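Local coordinates for putative acetyl/propionyl-CoA carboxylase, alpha subunit (Methylibium petroleiphilum, PDB 2O1Q), which probably acts as a metal-dependent dioxygenase of the cupin superfamily, perhaps one that cleaves acetylacetone, and holds a zinc ion inside its beta-barrel, at residues Ala58-Val63 and Gly119-Val124. Sequence-based numbering, arbitrary orientation.
Sequences AAHVHV and GPLTFV. With ZN (zinc ion), chain C.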
loop_
_atom_site.group_PDB
_atom_site.type_symbol
_atom_site.label_atom_id
_atom_site.label_comp_id
_atom_site.label_asym_id
_atom_site.label_seq_id
_atom_site.Cartn_x
_atom_site.Cartn_y
_atom_site.Cartn_z
ATOM N N ALA A 58 -4.204 18.565 17.177
ATOM C CA ALA A 58 -5.570 18.297 17.554
ATOM C C ALA A 58 -5.845 16.806 17.485
ATOM O O ALA A 58 -5.192 16.037 16.732
ATOM C CB ALA A 58 -6.530 19.049 16.655
ATOM N N ALA A 59 -6.893 16.391 18.215
ATOM C CA ALA A 59 -7.258 14.955 18.276
ATOM C C ALA A 59 -7.545 14.384 16.916
ATOM O O ALA A 59 -8.241 15.015 16.120
ATOM C CB ALA A 59 -8.480 14.753 19.175
ATOM N N HIS A 60 -7.013 13.212 16.647
ATOM C CA HIS A 60 -7.129 12.615 15.349
ATOM C C HIS A 60 -6.906 11.127 15.391
ATOM O O HIS A 60 -6.371 10.568 16.383
ATOM C CB HIS A 60 -6.187 13.285 14.339
ATOM C CG HIS A 60 -4.749 13.075 14.627
ATOM N ND1 HIS A 60 -4.018 13.924 15.420
ATOM C CD2 HIS A 60 -3.894 12.117 14.202
ATOM C CE1 HIS A 60 -2.770 13.481 15.471
ATOM N NE2 HIS A 60 -2.677 12.380 14.760
ATOM N N VAL A 61 -7.345 10.478 14.321
ATOM C CA VAL A 61 -7.211 9.024 14.091
ATOM C C VAL A 61 -6.507 8.785 12.756
ATOM O O VAL A 61 -6.807 9.451 11.760
ATOM C CB VAL A 61 -8.546 8.334 14.146
ATOM C CG1 VAL A 61 -8.366 6.800 14.073
ATOM C CG2 VAL A 61 -9.261 8.709 15.445
ATOM N N HIS A 62 -5.526 7.904 12.798
ATOM C CA HIS A 62 -4.852 7.443 11.586
ATOM C C HIS A 62 -5.666 6.346 10.920
ATOM O O HIS A 62 -5.913 5.305 11.505
ATOM C CB HIS A 62 -3.462 6.915 11.890
ATOM C CG HIS A 62 -2.533 7.978 12.370
ATOM N ND1 HIS A 62 -1.507 8.442 11.590
ATOM C CD2 HIS A 62 -2.542 8.756 13.489
ATOM C CE1 HIS A 62 -0.858 9.393 12.249
ATOM N NE2 HIS A 62 -1.521 9.661 13.355
ATOM N N VAL A 63 -6.050 6.568 9.676
ATOM C CA VAL A 63 -6.841 5.565 8.925
ATOM C C VAL A 63 -5.914 4.520 8.306
ATOM O O VAL A 63 -6.377 3.473 7.926
ATOM C CB VAL A 63 -7.814 6.157 7.860
ATOM C CG1 VAL A 63 -8.671 7.274 8.458
ATOM C CG2 VAL A 63 -7.102 6.540 6.597
ATOM N N GLY A 119 -2.600 7.332 3.840
ATOM C CA GLY A 119 -3.960 7.778 3.904
ATOM C C GLY A 119 -4.137 8.958 4.853
ATOM O O GLY A 119 -3.175 9.567 5.357
ATOM N N PRO A 120 -5.390 9.400 5.002
ATOM C CA PRO A 120 -5.614 10.625 5.802
ATOM C C PRO A 120 -5.656 10.479 7.287
ATOM O O PRO A 120 -5.565 9.380 7.824
ATOM C CB PRO A 120 -6.995 11.092 5.329
ATOM C CG PRO A 120 -7.714 9.839 4.837
ATOM C CD PRO A 120 -6.600 8.961 4.272
ATOM N N LEU A 121 -5.662 11.625 7.949
ATOM C CA LEU A 121 -5.973 11.705 9.367
ATOM C C LEU A 121 -7.425 12.159 9.486
ATOM O O LEU A 121 -7.844 13.150 8.814
ATOM C CB LEU A 121 -5.051 12.686 10.099
ATOM C CG LEU A 121 -3.555 12.450 9.939
ATOM C CD1 LEU A 121 -2.722 13.440 10.768
ATOM C CD2 LEU A 121 -3.216 11.000 10.240
ATOM N N THR A 122 -8.169 11.489 10.363
ATOM C CA THR A 122 -9.512 11.920 10.741
ATOM C C THR A 122 -9.394 12.740 12.035
ATOM O O THR A 122 -9.134 12.196 13.098
ATOM C CB THR A 122 -10.470 10.763 10.913
ATOM O OG1 THR A 122 -10.468 9.996 9.702
ATOM C CG2 THR A 122 -11.873 11.272 11.238
ATOM N N PHE A 123 -9.599 14.047 11.919
ATOM C CA PHE A 123 -9.656 14.872 13.099
ATOM C C PHE A 123 -11.040 14.736 13.697
ATOM O O PHE A 123 -12.036 14.780 12.955
ATOM C CB PHE A 123 -9.278 16.341 12.816
ATOM C CG PHE A 123 -7.802 16.536 12.532
ATOM C CD1 PHE A 123 -7.328 16.377 11.222
ATOM C CD2 PHE A 123 -6.918 16.823 13.517
ATOM C CE1 PHE A 123 -5.963 16.478 10.931
ATOM C CE2 PHE A 123 -5.541 16.944 13.246
ATOM C CZ PHE A 123 -5.074 16.767 11.929
ATOM N N VAL A 124 -11.071 14.521 15.023
ATOM C CA VAL A 124 -12.285 14.133 15.738
ATOM C C VAL A 124 -12.622 15.068 16.879
ATOM O O VAL A 124 -11.785 15.782 17.402
ATOM C CB VAL A 124 -12.205 12.677 16.252
ATOM C CG1 VAL A 124 -12.118 11.711 15.052
ATOM C CG2 VAL A 124 -11.065 12.467 17.254
HETATM ZN ZN ZN C . -1.144 11.128 14.785
HETATM O O HOH W 1 -9.756 17.302 16.423
#
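One leucine reaches two zinc-binding rings: Leu-121 spreads its methyls so that CD2 sits over a face of the His-62 imidazole, 3.5 Å from its centroid and 17° off the normal, while CD1 makes a longer CH-pi contact over a face of His-60. The setting is an antiparallel strand pair of the cupin fold, where the His-X-His strand lies against 121-124. Its register rests on Val-61 and Thr-122, a hydrogen-bonded pair joined by N-to-O bonds in both directions; Val-124 N continues the ladder to Ala-59 O, and Val-63 N to Pro-120 O is a weak last rung. Flanking this pair are the non-hydrogen-bonded partners His-60/Phe-123 and His-62/Leu-121, whose side chains share the zinc face. Both histidines coordinate zinc through NE2, and His-102 contributes the third imidazole. The ring of Phe-123, which also stacks on the ring of Phe-26 of the same chain, takes His-60 CB over one face, 4.0 Å from its centroid. Val-61, on the face of the sheet turned from the histidines, brings CG2 to Val-124 CG1. Val-63 packs crosswise on Pro-120, its CG2 pressed to 3.4 Å from Pro-120 CD, and both residues also pack against a second subunit. A water bridges the two strands by donating to Ala-59 O and Val-124 O. His-60 holds CG between backbone N and carbonyl carbon (chi1 66°), which turns its ring back along its own strand: ND1 donates in the ring plane to Ala-58 O at 2.8 Å, with an N-H...O angle of 172°, fixing the ring's rotation while NE2 binds zinc at 2.0 Å.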